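Local coordinates for R.MvaI (Kocuria varians, PDB 2OA9), which is a monomeric restriction endonuclease that recognises its DNA target asymmetrically and cuts it, probably with the help of metal ions, at residues A[35-40]-A[180-185]. Numbering follows the deposited sequence.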
ATOM      1  N   GLY A  35     -17.082  -9.574  -2.948  1.00 21.81           N
ATOM      2  CA  GLY A  35     -16.217  -8.734  -3.749  1.00 21.70           C
ATOM      3  C   GLY A  35     -16.233  -9.082  -5.228  1.00 20.97           C
ATOM      4  O   GLY A  35     -16.325  -8.207  -6.101  1.00 21.54           O
ATOM      5  N   LYS A  36     -16.170 -10.366  -5.549  1.00 21.33           N
ATOM      6  CA  LYS A  36     -16.105 -10.766  -6.952  1.00 21.11           C
ATOM      7  C   LYS A  36     -17.409 -10.448  -7.693  1.00 20.54           C
ATOM      8  O   LYS A  36     -17.397 -10.063  -8.859  1.00 20.39           O
ATOM      9  CB  LYS A  36     -15.775 -12.269  -7.065  1.00 22.05           C
ATOM     10  CG  LYS A  36     -15.600 -12.814  -8.489  0.50 23.01           C
ATOM     11  CD  LYS A  36     -16.200 -14.220  -8.661  0.50 24.64           C
ATOM     12  CE  LYS A  36     -17.020 -14.343  -9.938  0.50 23.30           C
ATOM     13  NZ  LYS A  36     -16.297 -13.846 -11.143  0.50 23.88           N
ATOM     14  N   THR A  37     -18.537 -10.608  -7.017  1.00 19.92           N
ATOM     15  CA  THR A  37     -19.806 -10.251  -7.616  1.00 19.83           C
ATOM     16  C   THR A  37     -19.809  -8.754  -7.890  1.00 18.74           C
ATOM     17  O   THR A  37     -20.266  -8.333  -8.938  1.00 19.37           O
ATOM     18  CB  THR A  37     -20.970 -10.638  -6.718  1.00 19.80           C
ATOM     19  OG1 THR A  37     -21.033 -12.067  -6.594  1.00 22.40           O
ATOM     20  CG2 THR A  37     -22.310 -10.231  -7.326  1.00 20.53           C
ATOM     21  N   PHE A  38     -19.294  -7.956  -6.952  1.00 18.90           N
ATOM     22  CA  PHE A  38     -19.217  -6.506  -7.185  1.00 18.64           C
ATOM     23  C   PHE A  38     -18.363  -6.176  -8.421  1.00 18.88           C
ATOM     24  O   PHE A  38     -18.732  -5.329  -9.240  1.00 19.06           O
ATOM     25  CB  PHE A  38     -18.692  -5.805  -5.920  1.00 18.00           C
ATOM     26  CG  PHE A  38     -18.810  -4.312  -5.962  1.00 17.77           C
ATOM     27  CD1 PHE A  38     -19.908  -3.685  -5.445  1.00 15.78           C
ATOM     28  CD2 PHE A  38     -17.802  -3.549  -6.465  1.00 19.92           C
ATOM     29  CE1 PHE A  38     -20.013  -2.326  -5.450  1.00 18.34           C
ATOM     30  CE2 PHE A  38     -17.921  -2.165  -6.490  1.00 19.40           C
ATOM     31  CZ  PHE A  38     -19.038  -1.579  -5.972  1.00 21.17           C
ATOM     32  N   GLU A  39     -17.225  -6.860  -8.540  1.00 19.51           N
ATOM     33  CA  GLU A  39     -16.339  -6.718  -9.701  1.00 20.76           C
ATOM     34  C   GLU A  39     -17.066  -7.052 -10.993  1.00 20.58           C
ATOM     35  O   GLU A  39     -16.922  -6.346 -11.985  1.00 20.18           O
ATOM     36  CB  GLU A  39     -15.116  -7.627  -9.578  1.00 21.23           C
ATOM     37  CG  GLU A  39     -14.107  -7.254  -8.494  1.00 24.67           C
ATOM     38  CD  GLU A  39     -12.964  -8.273  -8.441  1.00 29.02           C
ATOM     39  OE1 GLU A  39     -12.790  -9.044  -9.422  1.00 32.36           O
ATOM     40  OE2 GLU A  39     -12.228  -8.317  -7.446  1.00 30.84           O
ATOM     41  N   ASP A  40     -17.860  -8.130 -10.992  1.00 21.05           N
ATOM     42  CA  ASP A  40     -18.689  -8.474 -12.159  1.00 21.19           C
ATOM     43  C   ASP A  40     -19.713  -7.410 -12.549  1.00 20.63           C
ATOM     44  O   ASP A  40     -19.956  -7.142 -13.721  1.00 21.11           O
ATOM     45  CB  ASP A  40     -19.474  -9.780 -11.915  1.00 21.52           C
ATOM     46  CG  ASP A  40     -18.579 -10.993 -11.704  1.00 24.05           C
ATOM     47  OD1 ASP A  40     -17.409 -10.989 -12.158  1.00 25.36           O
ATOM     48  OD2 ASP A  40     -18.991 -12.023 -11.109  1.00 26.97           O
ATOM     49  N   LYS A 180     -28.778 -17.420  -5.267  1.00 30.19           N
ATOM     50  CA  LYS A 180     -28.118 -16.553  -4.287  1.00 28.62           C
ATOM     51  C   LYS A 180     -28.075 -15.111  -4.762  1.00 26.95           C
ATOM     52  O   LYS A 180     -27.904 -14.850  -5.941  1.00 26.59           O
ATOM     53  CB  LYS A 180     -26.695 -17.032  -4.001  1.00 28.95           C
ATOM     54  CG  LYS A 180     -25.985 -16.231  -2.915  1.00 30.68           C
ATOM     55  CD  LYS A 180     -24.723 -16.922  -2.391  1.00 31.66           C
ATOM     56  CE  LYS A 180     -24.483 -16.577  -0.924  0.50 31.87           C
ATOM     57  NZ  LYS A 180     -23.161 -17.059  -0.445  0.50 33.16           N
ATOM     58  N   TYR A 181     -28.238 -14.181  -3.827  1.00 24.92           N
ATOM     59  CA  TYR A 181     -28.269 -12.749  -4.130  1.00 23.52           C
ATOM     60  C   TYR A 181     -27.471 -11.942  -3.113  1.00 22.01           C
ATOM     61  O   TYR A 181     -27.467 -12.262  -1.917  1.00 21.39           O
ATOM     62  CB  TYR A 181     -29.700 -12.217  -4.122  1.00 23.84           C
ATOM     63  CG  TYR A 181     -30.637 -12.914  -5.078  1.00 25.36           C
ATOM     64  CD1 TYR A 181     -31.242 -14.117  -4.729  1.00 27.22           C
ATOM     65  CD2 TYR A 181     -30.920 -12.370  -6.327  1.00 25.87           C
ATOM     66  CE1 TYR A 181     -32.103 -14.761  -5.604  1.00 27.73           C
ATOM     67  CE2 TYR A 181     -31.774 -13.004  -7.200  1.00 27.15           C
ATOM     68  CZ  TYR A 181     -32.364 -14.192  -6.831  1.00 27.85           C
ATOM     69  OH  TYR A 181     -33.210 -14.828  -7.711  1.00 29.95           O
ATOM     70  N   TYR A 182     -26.811 -10.888  -3.607  1.00 20.09           N
ATOM     71  CA  TYR A 182     -26.134  -9.904  -2.768  1.00 18.91           C
ATOM     72  C   TYR A 182     -26.768  -8.543  -3.008  1.00 16.82           C
ATOM     73  O   TYR A 182     -27.142  -8.205  -4.159  1.00 16.78           O
ATOM     74  CB  TYR A 182     -24.642  -9.806  -3.073  1.00 19.12           C
ATOM     75  CG  TYR A 182     -23.815 -10.980  -2.620  1.00 21.58           C
ATOM     76  CD1 TYR A 182     -23.010 -11.666  -3.506  1.00 22.72           C
ATOM     77  CD2 TYR A 182     -23.817 -11.384  -1.300  1.00 24.27           C
ATOM     78  CE1 TYR A 182     -22.235 -12.735  -3.096  1.00 25.34           C
ATOM     79  CE2 TYR A 182     -23.048 -12.482  -0.877  1.00 25.69           C
ATOM     80  CZ  TYR A 182     -22.263 -13.139  -1.786  1.00 26.45           C
ATOM     81  OH  TYR A 182     -21.487 -14.206  -1.399  1.00 28.68           O
ATOM     82  N   LYS A 183     -26.837  -7.734  -1.960  1.00 16.12           N
ATOM     83  CA  LYS A 183     -27.312  -6.356  -2.032  1.00 16.55           C
ATOM     84  C   LYS A 183     -26.292  -5.479  -1.311  1.00 15.73           C
ATOM     85  O   LYS A 183     -26.039  -5.704  -0.114  1.00 16.59           O
ATOM     86  CB  LYS A 183     -28.663  -6.237  -1.341  1.00 17.31           C
ATOM     87  CG  LYS A 183     -29.235  -4.869  -1.463  1.00 20.97           C
ATOM     88  CD  LYS A 183     -30.620  -4.803  -0.920  1.00 24.69           C
ATOM     89  CE  LYS A 183     -31.130  -3.377  -0.962  1.00 27.37           C
ATOM     90  N   TYR A 184     -25.676  -4.563  -2.039  1.00 15.46           N
ATOM     91  CA  TYR A 184     -24.604  -3.759  -1.487  1.00 15.86           C
ATOM     92  C   TYR A 184     -25.099  -2.562  -0.699  1.00 16.12           C
ATOM     93  O   TYR A 184     -25.920  -1.772  -1.174  1.00 18.47           O
ATOM     94  CB  TYR A 184     -23.640  -3.372  -2.637  1.00 14.67           C
ATOM     95  CG  TYR A 184     -22.998  -4.633  -3.227  1.00 14.44           C
ATOM     96  CD1 TYR A 184     -23.582  -5.266  -4.312  1.00 16.24           C
ATOM     97  CD2 TYR A 184     -21.864  -5.186  -2.658  1.00 16.83           C
ATOM     98  CE1 TYR A 184     -23.069  -6.445  -4.795  1.00 14.65           C
ATOM     99  CE2 TYR A 184     -21.349  -6.372  -3.124  1.00 17.59           C
ATOM    100  CZ  TYR A 184     -21.947  -7.000  -4.196  1.00 17.05           C
ATOM    101  OH  TYR A 184     -21.420  -8.190  -4.677  1.00 17.58           O
ATOM    102  N   ASN A 185     -24.603  -2.420   0.509  1.00 15.92           N
ATOM    103  CA  ASN A 185     -25.022  -1.349   1.378  1.00 15.59           C
ATOM    104  C   ASN A 185     -24.434  -0.021   0.969  1.00 15.43           C
ATOM    105  O   ASN A 185     -25.121   0.997   0.993  1.00 16.65           O
ATOM    106  CB  ASN A 185     -24.591  -1.623   2.828  1.00 16.39           C
ATOM    107  CG  ASN A 185     -25.147  -2.910   3.368  1.00 15.36           C
ATOM    108  OD1 ASN A 185     -26.346  -3.176   3.238  1.00 19.80           O
ATOM    109  ND2 ASN A 185     -24.272  -3.725   3.972  1.00 17.15           N
TER
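F38 sets the edge of its ring against the face of Y184, a T-shaped pair that illustrates how a helix can be seated on a sheet through aromatic side chains. The ring planes meet at 73° with centroids 5.1 Å apart, and F38 CD1 stands over the middle of the tyrosine ring, 3.7 Å from Y184 CD2. With CG anti to the backbone N (chi1 -169°), F38 carries its ring alongside the strand, where CD1 can reach that face, while its CB rests near Y184 CZ.

The far end of the tyrosine is anchored differently. Y184 OH meets the helix backbone and hydrogen-bonds to the carbonyl oxygen of I34, one turn back from F38. Y184 OH also lies 3.1 Å from F38 N, at an angle too poor for a bond, and close to T37 CB. A phenylalanine in place of Y184 would lack the hydroxyl and would probably leave the I34 carbonyl without this side-chain partner.

T37 meets Y182 through OG1, which sits at the edge of the ring, near its plane, 3.7 Å from CD1. That hydroxyl is beside the backbone N, with CG2 anti to it, and its hydrogen-bonding partners are T26 OG1 and the G33 carbonyl. The T37 and Y184 hydroxyls are thus satisfied by the start of the same helix and, for T37, by T26.

Helix 33-49 is thereby packed on the mixed sheet of this PDDEXK-clan enzyme, its segment at 79° to that of strand 179-192, axes 9.8 Å apart. F38 also nears I59, which binds calcium in another structure of this protein. Strands 24-26 and 166-176 pair with this strand on either side; I169 touches both F38 and Y184, and V18 of helix 6-19 packs against the same two rings.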